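Side-chain contacts in peptidase (Yersinia bercovieri, PDB 5NYW), which is of unknown function but, as an ancestral proteasome beta-subunit (Anbu) of the Ntn-hydrolase clan, is probably related to proteasomal and HslV peptidases: residues Lys155-Arg160 with Ala175-Asp180; Thr85-Thr90 with Phe128-Gln133; Ile197-Leu200 with Glu206-Tyr209; Leu33-Gln38 with Thr43-Ser48. All blocks are in the same frame, centred on the assembly; numbering follows the deposited sequence.

Interaction 1 of 4, residues Lys155-Arg160 with Ala175-Asp180; sequences KPIIDR and ALISMD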
# COMPACT_ATOMS: atom_id res chain seq x y z
N LYS L 155 1.61 9.35 -46.14
CA LYS L 155 2.78 8.49 -46.00
C LYS L 155 3.24 7.86 -47.34
O LYS L 155 4.45 7.81 -47.59
CB LYS L 155 2.52 7.39 -44.96
CG LYS L 155 3.72 6.50 -44.59
CD LYS L 155 3.34 5.44 -43.53
CE LYS L 155 4.48 4.48 -43.19
NZ LYS L 155 5.64 5.19 -42.60
N PRO L 156 2.28 7.38 -48.18
CA PRO L 156 2.71 6.65 -49.38
C PRO L 156 3.67 7.41 -50.29
O PRO L 156 4.54 6.77 -50.89
CB PRO L 156 1.39 6.38 -50.10
CG PRO L 156 0.40 6.26 -49.01
CD PRO L 156 0.82 7.30 -48.01
N ILE L 157 3.49 8.71 -50.45
CA ILE L 157 4.38 9.47 -51.29
C ILE L 157 5.75 9.62 -50.62
O ILE L 157 6.78 9.60 -51.31
CB ILE L 157 3.80 10.85 -51.63
CG1 ILE L 157 4.69 11.54 -52.65
CG2 ILE L 157 3.63 11.68 -50.38
CD1 ILE L 157 4.91 10.71 -53.92
N ILE L 158 5.78 9.74 -49.30
CA ILE L 158 7.05 9.88 -48.59
C ILE L 158 7.87 8.60 -48.72
O ILE L 158 9.05 8.65 -49.00
CB ILE L 158 6.85 10.22 -47.10
CG1 ILE L 158 6.18 11.57 -46.95
CG2 ILE L 158 8.17 10.29 -46.37
CD1 ILE L 158 5.81 11.88 -45.54
N ASP L 159 7.22 7.46 -48.55
CA ASP L 159 7.90 6.19 -48.70
C ASP L 159 8.40 5.98 -50.12
O ASP L 159 9.37 5.25 -50.34
CB ASP L 159 6.97 5.04 -48.30
CG ASP L 159 6.78 4.95 -46.79
OD1 ASP L 159 7.69 5.39 -46.04
OD2 ASP L 159 5.71 4.46 -46.35
N ARG L 160 7.75 6.59 -51.11
CA ARG L 160 8.14 6.35 -52.51
C ARG L 160 9.36 7.13 -52.96
O ARG L 160 10.18 6.61 -53.73
CB ARG L 160 6.99 6.69 -53.46
CG ARG L 160 5.88 5.67 -53.52
CD ARG L 160 4.84 6.10 -54.55
NE ARG L 160 3.69 5.20 -54.57
CZ ARG L 160 3.64 4.06 -55.26
NH1 ARG L 160 4.68 3.68 -55.99
NH2 ARG L 160 2.54 3.30 -55.21
N ALA L 175 7.09 16.91 -49.05
CA ALA L 175 6.21 17.32 -47.95
C ALA L 175 4.94 18.02 -48.47
O ALA L 175 3.85 17.74 -47.97
CB ALA L 175 6.95 18.23 -46.96
N LEU L 176 5.08 18.91 -49.46
CA LEU L 176 3.94 19.65 -50.02
C LEU L 176 2.91 18.73 -50.71
O LEU L 176 1.69 18.95 -50.58
CB LEU L 176 4.41 20.71 -51.02
CG LEU L 176 5.21 21.84 -50.40
CD1 LEU L 176 5.72 22.81 -51.45
CD2 LEU L 176 4.39 22.56 -49.34
N ILE L 177 3.39 17.73 -51.43
CA ILE L 177 2.50 16.75 -52.06
C ILE L 177 1.81 15.90 -50.99
O ILE L 177 0.61 15.62 -51.08
CB ILE L 177 3.27 15.86 -53.07
CG1 ILE L 177 3.83 16.72 -54.20
CG2 ILE L 177 2.37 14.76 -53.62
CD1 ILE L 177 4.85 16.01 -55.05
N SER L 178 2.58 15.51 -49.96
CA SER L 178 2.06 14.77 -48.81
C SER L 178 0.89 15.55 -48.19
O SER L 178 -0.14 14.98 -47.87
CB SER L 178 3.18 14.56 -47.78
OG SER L 178 2.78 13.75 -46.69
N MET L 179 1.06 16.86 -48.07
CA MET L 179 0.00 17.77 -47.63
C MET L 179 -1.18 17.79 -48.58
O MET L 179 -2.34 17.81 -48.15
CB MET L 179 0.55 19.18 -47.50
CG MET L 179 1.33 19.44 -46.26
SD MET L 179 0.23 19.48 -44.84
CE MET L 179 1.48 19.46 -43.57
N ASP L 180 -0.87 17.84 -49.88
CA ASP L 180 -1.88 17.88 -50.93
C ASP L 180 -2.81 16.68 -50.83
O ASP L 180 -4.03 16.84 -50.78
CB ASP L 180 -1.20 17.95 -52.30
CG ASP L 180 -2.19 17.75 -53.47
OD1 ASP L 180 -3.23 18.43 -53.52
OD2 ASP L 180 -1.89 16.92 -54.37

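Interaction 2 of 4, residues Thr85-Thr90 with Phe128-Gln133; sequences TLLGET and FHIYPQ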
# COMPACT_ATOMS: atom_id res chain seq x y z
N THR L 85 14.88 15.48 -23.73
CA THR L 85 14.50 15.10 -22.36
C THR L 85 13.71 16.26 -21.74
O THR L 85 12.77 16.03 -20.97
CB THR L 85 15.71 14.74 -21.45
OG1 THR L 85 16.54 15.88 -21.21
CG2 THR L 85 16.51 13.61 -22.04
N LEU L 86 14.10 17.49 -22.06
CA LEU L 86 13.44 18.67 -21.53
C LEU L 86 11.98 18.76 -21.99
O LEU L 86 11.08 19.06 -21.21
CB LEU L 86 14.20 19.93 -21.94
CG LEU L 86 13.61 21.23 -21.40
CD1 LEU L 86 13.68 21.23 -19.88
CD2 LEU L 86 14.31 22.46 -21.98
N LEU L 87 11.74 18.49 -23.26
CA LEU L 87 10.38 18.47 -23.79
C LEU L 87 9.55 17.37 -23.10
O LEU L 87 8.39 17.56 -22.76
CB LEU L 87 10.38 18.26 -25.30
CG LEU L 87 10.08 19.55 -26.06
CD1 LEU L 87 11.22 20.53 -25.86
CD2 LEU L 87 9.93 19.23 -27.51
N GLY L 88 10.16 16.20 -22.94
CA GLY L 88 9.50 15.09 -22.30
C GLY L 88 9.05 15.44 -20.89
O GLY L 88 7.94 15.08 -20.49
N GLU L 89 9.91 16.15 -20.15
CA GLU L 89 9.59 16.59 -18.80
C GLU L 89 8.46 17.61 -18.82
O GLU L 89 7.57 17.57 -17.97
CB GLU L 89 10.84 17.19 -18.11
CG GLU L 89 11.92 16.17 -17.82
CD GLU L 89 13.23 16.79 -17.38
OE1 GLU L 89 13.30 18.03 -17.31
OE2 GLU L 89 14.20 16.02 -17.16
N THR L 90 8.49 18.51 -19.81
CA THR L 90 7.47 19.54 -19.91
C THR L 90 6.13 18.91 -20.35
O THR L 90 5.06 19.40 -19.97
CB THR L 90 7.87 20.66 -20.89
OG1 THR L 90 9.24 21.00 -20.69
CG2 THR L 90 6.99 21.88 -20.69
N PHE L 128 13.64 14.46 -33.35
CA PHE L 128 12.99 13.56 -32.38
C PHE L 128 11.47 13.55 -32.51
O PHE L 128 10.85 14.53 -32.93
CB PHE L 128 13.31 13.91 -30.91
CG PHE L 128 14.77 13.77 -30.52
CD1 PHE L 128 15.72 14.69 -30.94
CD2 PHE L 128 15.20 12.66 -29.81
CE1 PHE L 128 17.06 14.55 -30.60
CE2 PHE L 128 16.52 12.50 -29.48
CZ PHE L 128 17.46 13.45 -29.88
N HIS L 129 10.88 12.41 -32.13
CA HIS L 129 9.44 12.31 -31.93
C HIS L 129 9.17 12.09 -30.44
O HIS L 129 9.52 11.03 -29.92
CB HIS L 129 8.85 11.18 -32.80
CG HIS L 129 7.40 10.88 -32.55
ND1 HIS L 129 6.69 9.96 -33.29
CD2 HIS L 129 6.53 11.35 -31.62
CE1 HIS L 129 5.45 9.89 -32.85
NE2 HIS L 129 5.33 10.73 -31.83
N ILE L 130 8.53 13.05 -29.78
CA ILE L 130 8.19 12.94 -28.35
C ILE L 130 6.76 12.41 -28.19
O ILE L 130 5.82 12.96 -28.75
CB ILE L 130 8.30 14.31 -27.58
CG1 ILE L 130 9.72 14.89 -27.65
CG2 ILE L 130 7.96 14.15 -26.10
CD1 ILE L 130 9.99 15.77 -28.84
N TYR L 131 6.61 11.36 -27.37
CA TYR L 131 5.34 10.68 -27.14
C TYR L 131 4.61 11.28 -25.93
O TYR L 131 5.22 12.03 -25.17
CB TYR L 131 5.58 9.19 -26.88
CG TYR L 131 6.18 8.38 -28.01
CD1 TYR L 131 5.43 8.04 -29.13
CD2 TYR L 131 7.48 7.92 -27.92
CE1 TYR L 131 5.98 7.29 -30.14
CE2 TYR L 131 8.03 7.17 -28.92
CZ TYR L 131 7.28 6.86 -30.03
OH TYR L 131 7.83 6.10 -31.02
N PRO L 132 3.30 10.96 -25.75
CA PRO L 132 2.59 11.47 -24.56
C PRO L 132 3.21 11.09 -23.20
O PRO L 132 3.10 11.89 -22.26
CB PRO L 132 1.19 10.84 -24.67
CG PRO L 132 1.01 10.53 -26.12
CD PRO L 132 2.39 10.23 -26.67
N GLN L 133 3.87 9.94 -23.08
CA GLN L 133 4.44 9.52 -21.79
C GLN L 133 5.72 10.29 -21.49
O GLN L 133 6.27 10.19 -20.41
CB GLN L 133 4.71 8.01 -21.75
CG GLN L 133 3.48 7.11 -21.88
CD GLN L 133 2.94 7.05 -23.31
OE1 GLN L 133 3.65 7.38 -24.26
NE2 GLN L 133 1.69 6.62 -23.47

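Interaction 3 of 4, residues Ile197-Leu200 with Glu206-Tyr209; sequences IYPL and EQQY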
# COMPACT_ATOMS: atom_id res chain seq x y z
N ILE L 197 12.59 25.34 -44.42
CA ILE L 197 13.79 24.59 -44.79
C ILE L 197 14.95 25.07 -43.92
O ILE L 197 15.23 26.27 -43.85
CB ILE L 197 14.15 24.79 -46.25
CG1 ILE L 197 13.03 24.28 -47.15
CG2 ILE L 197 15.50 24.14 -46.53
CD1 ILE L 197 13.30 24.51 -48.63
N TYR L 198 15.61 24.14 -43.23
CA TYR L 198 16.81 24.46 -42.46
C TYR L 198 18.03 23.77 -43.05
O TYR L 198 18.21 22.56 -42.89
CB TYR L 198 16.68 24.04 -41.00
CG TYR L 198 17.97 24.30 -40.25
CD1 TYR L 198 18.25 25.56 -39.73
CD2 TYR L 198 18.93 23.30 -40.11
CE1 TYR L 198 19.43 25.80 -39.06
CE2 TYR L 198 20.11 23.53 -39.46
CZ TYR L 198 20.36 24.78 -38.93
OH TYR L 198 21.55 24.99 -38.27
N PRO L 199 18.88 24.54 -43.73
CA PRO L 199 20.14 23.98 -44.25
C PRO L 199 21.20 23.72 -43.16
O PRO L 199 21.32 24.48 -42.20
CB PRO L 199 20.61 25.04 -45.25
CG PRO L 199 19.91 26.30 -44.87
CD PRO L 199 18.63 25.92 -44.20
N LEU L 200 21.93 22.62 -43.31
CA LEU L 200 22.98 22.23 -42.39
C LEU L 200 23.96 23.37 -42.10
O LEU L 200 24.40 24.08 -43.00
CB LEU L 200 23.74 21.01 -42.93
CG LEU L 200 25.00 20.55 -42.17
CD1 LEU L 200 24.66 20.10 -40.76
CD2 LEU L 200 25.72 19.43 -42.94
N GLU L 206 15.69 31.81 -41.92
CA GLU L 206 15.37 32.69 -43.03
C GLU L 206 14.36 32.02 -43.95
O GLU L 206 13.48 32.68 -44.50
CB GLU L 206 16.65 33.05 -43.80
CG GLU L 206 16.45 34.04 -44.94
CD GLU L 206 16.04 35.42 -44.45
OE1 GLU L 206 16.26 35.74 -43.25
OE2 GLU L 206 15.47 36.18 -45.26
N GLN L 207 14.48 30.71 -44.11
CA GLN L 207 13.57 29.97 -44.96
C GLN L 207 12.38 29.40 -44.19
O GLN L 207 12.13 28.20 -44.21
CB GLN L 207 14.31 28.84 -45.68
CG GLN L 207 15.37 29.33 -46.64
CD GLN L 207 16.02 28.21 -47.45
OE1 GLN L 207 15.43 27.67 -48.38
NE2 GLN L 207 17.25 27.88 -47.09
N GLN L 208 11.64 30.28 -43.51
CA GLN L 208 10.36 29.92 -42.92
C GLN L 208 9.23 30.58 -43.70
O GLN L 208 9.29 31.78 -43.97
CB GLN L 208 10.26 30.37 -41.48
CG GLN L 208 9.03 29.81 -40.83
CD GLN L 208 8.64 30.55 -39.59
OE1 GLN L 208 9.35 31.45 -39.13
NE2 GLN L 208 7.50 30.18 -39.01
N TYR L 209 8.18 29.83 -44.03
CA TYR L 209 7.15 30.33 -44.94
C TYR L 209 5.72 29.99 -44.50
O TYR L 209 5.45 28.86 -44.10
CB TYR L 209 7.37 29.73 -46.33
CG TYR L 209 8.72 29.99 -46.93
CD1 TYR L 209 9.11 31.27 -47.31
CD2 TYR L 209 9.65 28.96 -47.07
CE1 TYR L 209 10.37 31.51 -47.85
CE2 TYR L 209 10.92 29.19 -47.60
CZ TYR L 209 11.26 30.47 -47.99
OH TYR L 209 12.51 30.70 -48.53

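Interaction 4 of 4, residues Leu33-Gln38 with Thr43-Ser48; sequences LHLFQQ and TLVVQS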
# COMPACT_ATOMS: atom_id res chain seq x y z
N LEU L 33 3.84 25.10 -35.77
CA LEU L 33 5.28 25.12 -35.99
C LEU L 33 5.86 26.33 -35.24
O LEU L 33 5.59 27.48 -35.61
CB LEU L 33 5.60 25.15 -37.48
CG LEU L 33 7.05 24.91 -37.91
CD1 LEU L 33 7.03 24.41 -39.34
CD2 LEU L 33 7.93 26.17 -37.81
N HIS L 34 6.65 26.08 -34.21
CA HIS L 34 7.19 27.16 -33.39
C HIS L 34 8.70 27.12 -33.41
O HIS L 34 9.29 26.05 -33.57
CB HIS L 34 6.63 27.07 -31.98
CG HIS L 34 5.16 27.35 -31.90
ND1 HIS L 34 4.65 28.62 -31.69
CD2 HIS L 34 4.09 26.55 -32.06
CE1 HIS L 34 3.33 28.57 -31.69
NE2 HIS L 34 2.96 27.33 -31.93
N LEU L 35 9.34 28.28 -33.27
CA LEU L 35 10.79 28.38 -33.47
C LEU L 35 11.56 28.79 -32.23
O LEU L 35 11.15 29.70 -31.51
CB LEU L 35 11.11 29.38 -34.58
CG LEU L 35 10.92 28.98 -36.04
CD1 LEU L 35 11.14 30.21 -36.91
CD2 LEU L 35 11.86 27.86 -36.44
N PHE L 36 12.71 28.16 -32.00
CA PHE L 36 13.60 28.62 -30.94
C PHE L 36 14.98 28.87 -31.52
O PHE L 36 15.71 27.93 -31.87
CB PHE L 36 13.65 27.63 -29.77
CG PHE L 36 12.32 27.41 -29.11
CD1 PHE L 36 11.38 26.55 -29.66
CD2 PHE L 36 11.98 28.13 -27.98
CE1 PHE L 36 10.15 26.37 -29.06
CE2 PHE L 36 10.75 27.96 -27.37
CZ PHE L 36 9.82 27.08 -27.92
N GLN L 37 15.31 30.16 -31.64
CA GLN L 37 16.49 30.55 -32.39
C GLN L 37 17.45 31.49 -31.65
O GLN L 37 17.04 32.50 -31.09
CB GLN L 37 16.08 31.23 -33.70
CG GLN L 37 17.31 31.65 -34.48
CD GLN L 37 17.00 32.32 -35.77
OE1 GLN L 37 15.90 32.83 -35.98
NE2 GLN L 37 17.98 32.32 -36.67
N GLN L 38 18.74 31.15 -31.68
CA GLN L 38 19.79 32.08 -31.29
C GLN L 38 20.78 32.15 -32.44
O GLN L 38 21.57 31.22 -32.63
CB GLN L 38 20.50 31.65 -30.01
CG GLN L 38 21.44 32.71 -29.46
CD GLN L 38 21.74 32.51 -27.99
OE1 GLN L 38 21.12 31.68 -27.33
NE2 GLN L 38 22.69 33.28 -27.46
N THR L 43 19.22 26.51 -33.63
CA THR L 43 17.88 26.56 -34.22
C THR L 43 17.07 25.30 -33.90
O THR L 43 17.40 24.20 -34.34
CB THR L 43 17.95 26.76 -35.74
OG1 THR L 43 18.56 28.03 -36.02
CG2 THR L 43 16.55 26.77 -36.34
N LEU L 44 16.02 25.46 -33.11
CA LEU L 44 15.17 24.35 -32.71
C LEU L 44 13.72 24.58 -33.16
O LEU L 44 13.17 25.67 -32.97
CB LEU L 44 15.22 24.16 -31.21
CG LEU L 44 16.35 23.32 -30.61
CD1 LEU L 44 17.73 23.87 -30.91
CD2 LEU L 44 16.13 23.21 -29.10
N VAL L 45 13.14 23.54 -33.76
CA VAL L 45 11.76 23.56 -34.25
C VAL L 45 10.88 22.57 -33.50
O VAL L 45 11.24 21.39 -33.37
CB VAL L 45 11.68 23.24 -35.76
CG1 VAL L 45 10.23 23.21 -36.24
CG2 VAL L 45 12.48 24.25 -36.55
N VAL L 46 9.74 23.04 -33.02
CA VAL L 46 8.78 22.18 -32.34
C VAL L 46 7.45 22.15 -33.09
O VAL L 46 6.86 23.20 -33.36
CB VAL L 46 8.52 22.66 -30.90
CG1 VAL L 46 7.47 21.78 -30.25
CG2 VAL L 46 9.81 22.64 -30.09
N GLN L 47 6.96 20.96 -33.42
CA GLN L 47 5.67 20.86 -34.10
C GLN L 47 4.61 20.19 -33.24
O GLN L 47 4.90 19.21 -32.55
CB GLN L 47 5.83 20.10 -35.42
CG GLN L 47 6.59 20.88 -36.49
CD GLN L 47 7.02 19.98 -37.64
OE1 GLN L 47 7.83 19.08 -37.46
NE2 GLN L 47 6.46 20.22 -38.82
N SER L 48 3.38 20.68 -33.32
CA SER L 48 2.34 20.24 -32.40
C SER L 48 1.19 19.52 -33.07
O SER L 48 0.71 19.93 -34.15
CB SER L 48 1.77 21.41 -31.60
OG SER L 48 2.77 22.08 -30.87

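Interaction 1 of 4, residues Lys155-Arg160 with Ala175-Asp180
Ile157 drives its methyl CG2 against the backbone of Ser178, and this is the closely packed part of the contact: CG2 of Ile157 lies 3.8 Å from CA of Ser178 and 3.9 Å from its CB. The other branch of the same isoleucine takes a different partner. CG1 of Ile157, trans to the backbone N (chi1 -173°), meets CG2 of Ile177 at 4.1 Å, and the two side chains cross at about a right angle. A beta-branched residue suits this place because it can send one arm to each of two successive residues of the facing helix. Serine suits the other side by being small, letting the axes of the two helical segments come within 8.7 Å. Its hydroxyl is buried yet engaged: Ser178 OG is hydrogen-bonded to Tyr2 OH and to Gly154 O, while CD1 of Ile158 packs against that OG at 3.7 Å. The two segments run nearly antiparallel, at 155°, and belong to a helical layer on one flank of the beta-sheets, as in the four-layered alpha-beta-beta-alpha sandwich of Ntn-hydrolases. Ile158 faces Tyr2 and Val4 of strand 2-7, whereas Ile157 and Ile177 meet Trp225 of helix 216-234. The side of helix 155-161 turned from this apolar seam is looser and charged. Lys155 NZ and Asp159 OD2 form only a long ion pair of 3.8 Å, and each residue also bonds to Tyr145 OH. Arg160, partly exposed, reaches over to Asp180 of a second subunit in a salt bridge.

Interaction 2 of 4, residues Thr85-Thr90 with Phe128-Gln133
Ile130 meets Leu87 and Gly88, and the contact between the two segments is apolar. The end of Ile130 approaches the leucine branch, its CD1 lying 3.7 Å from CD2 of Leu87, and the two side chains cross at about a right angle. Nearer the backbone, CG1 of Ile130 comes within 4.2 Å of CB of Leu87. Leu62 and Leu74 also touch Leu87, so a branched aliphatic side chain suits this buried place. The other arm of Ile130, CG2, rests against the bare CA of Gly88 at 4.2 Å, and CA of Gly88 and CA of Ile130 are 6.6 Å apart. Polar bonds lie around this apolar patch. In the helix, Thr90 OG1 donates to Leu86 O at 2.7 Å, tilted 34° from the carbonyl plane, while Thr90 N reaches the same oxygen from the opposite face; a threonine hydroxyl is thus satisfied inside the buried helix surface. On the strand, Ile130 pairs through its backbone with Leu114, and His129 NE2 bonds to Asn113 OD1. Arg92, further along the helix, bonds through NH1 to Gln133 O. Among the rings, CE1 of Tyr131 sits 3.7 Å above the plane of the His129 ring, toward its rim. Helix 80-98 is thereby laid on the five-stranded sheet, one helix-on-sheet layer of the Ntn-hydrolase sandwich. The chemistry implies a division of labour: apolar packing at Ile130 sets the spacing of helix and strand, and a directional bond is added at Gln133.

Interaction 3 of 4, residues Ile197-Leu200 with Glu206-Tyr209
Ile197 and Gln207 are joined through the backbone by one hydrogen bond, Ile197 N to Gln207 O at 2.9 Å, with 151° at the hydrogen and the donor in the carbonyl plane. Gln207 is also the centre of an inverse gamma turn, so the chain of this beta hairpin bends sharply at Gln207. Two residues further along from Ile197, Pro199 suits the last position of strand 193-199 because it has no N-H that would need a partner, and the Gln207 side chain packs on it. In Gln207, CG stands beside the backbone N (chi1 -64°) and the chain then runs out extended, so the glutamine lies back across the opposite strand. Its CB passes 3.3 Å from Ile197 O. The carboxamide spreads over apolar groups: OE1 is 3.8 Å from both CB and CD1 of Ile197, and NE2 is 3.8 Å from CG and CD of Pro199. These are van der Waals contacts made by the flat amide, whose chi3 of 75° turns it out of line with the chain. A long side chain with a polar end suits this partly exposed position, its methylenes and amide covering the buried isoleucine. On its other side, strand 193-199 pairs with strand 11-23, through Tyr198 with Leu12, whereas strand 208-211 pairs only with strand 193-199 in this chain's sheet. Leu239 of a second subunit packs on Ile197, and helix 168-185 lies against the same residue through Leu168 and Met172.

Interaction 4 of 4, residues Leu33-Gln38 with Thr43-Ser48
Val45 packs against both Leu33 and Leu35 of the neighbouring strand, on one face of an antiparallel beta hairpin, strands 33-38 and 42-50. Its two methyls divide the work: CG1 lies 4.0 Å from CG of Leu33, and CG2 lies 3.7 Å from CD2 of Leu35. The leucines reach it differently. Leu33 has CG trans to its backbone N (chi1 -168°) and comes in obliquely, whereas Leu35, with CG beside the N (chi1 -77°), runs alongside the valine and points the same way. Gln37 and Thr43 likewise lie side by side at the far end, and the glutamine's extended chain carries OE1 to Thr205 OG1. Gln47, also on this face, bonds through NE2 to Ser16 OG, a polar anchor toward the second sheet. The opposite face holds His34, Phe36, Leu44 and Val46, aromatic and aliphatic residues fitting a strand packed against helix 52-65. Backbone hydrogen bonds run both ways between His34 and Val46 and between Phe36 and Leu44, among them Phe36 N to Leu44 O at 2.7 Å. The Phe36 ring leans toward the neighbouring strand: CE1 meets CG2 of Val46 at 3.9 Å, and Leu44 O lies in the ring plane at its edge, 3.9 Å from CD1 of Phe36.

In the fold
Interactions 2 and 4 belong to the five-stranded sheet and its helices and touch each other, Leu87 packing on Val46. Interaction 3 belongs to the other, six-stranded sheet, yet its Tyr198 meets Thr43 and its Gln208 meets Leu33 of interaction 4, so these two contacts face each other where the sheets of the sandwich come together. Interaction 1 lies in the helical layer on the far side of the chain's centre, about 26 Å from interaction 2, centre to centre. Interactions 1 and 2 are buried and rest on apolar packing; interaction 4, also largely buried, adds regular backbone pairing; interaction 3, only partly buried, has one backbone bond and an amide. Interactions 1 and 3 both adjoin the second subunit.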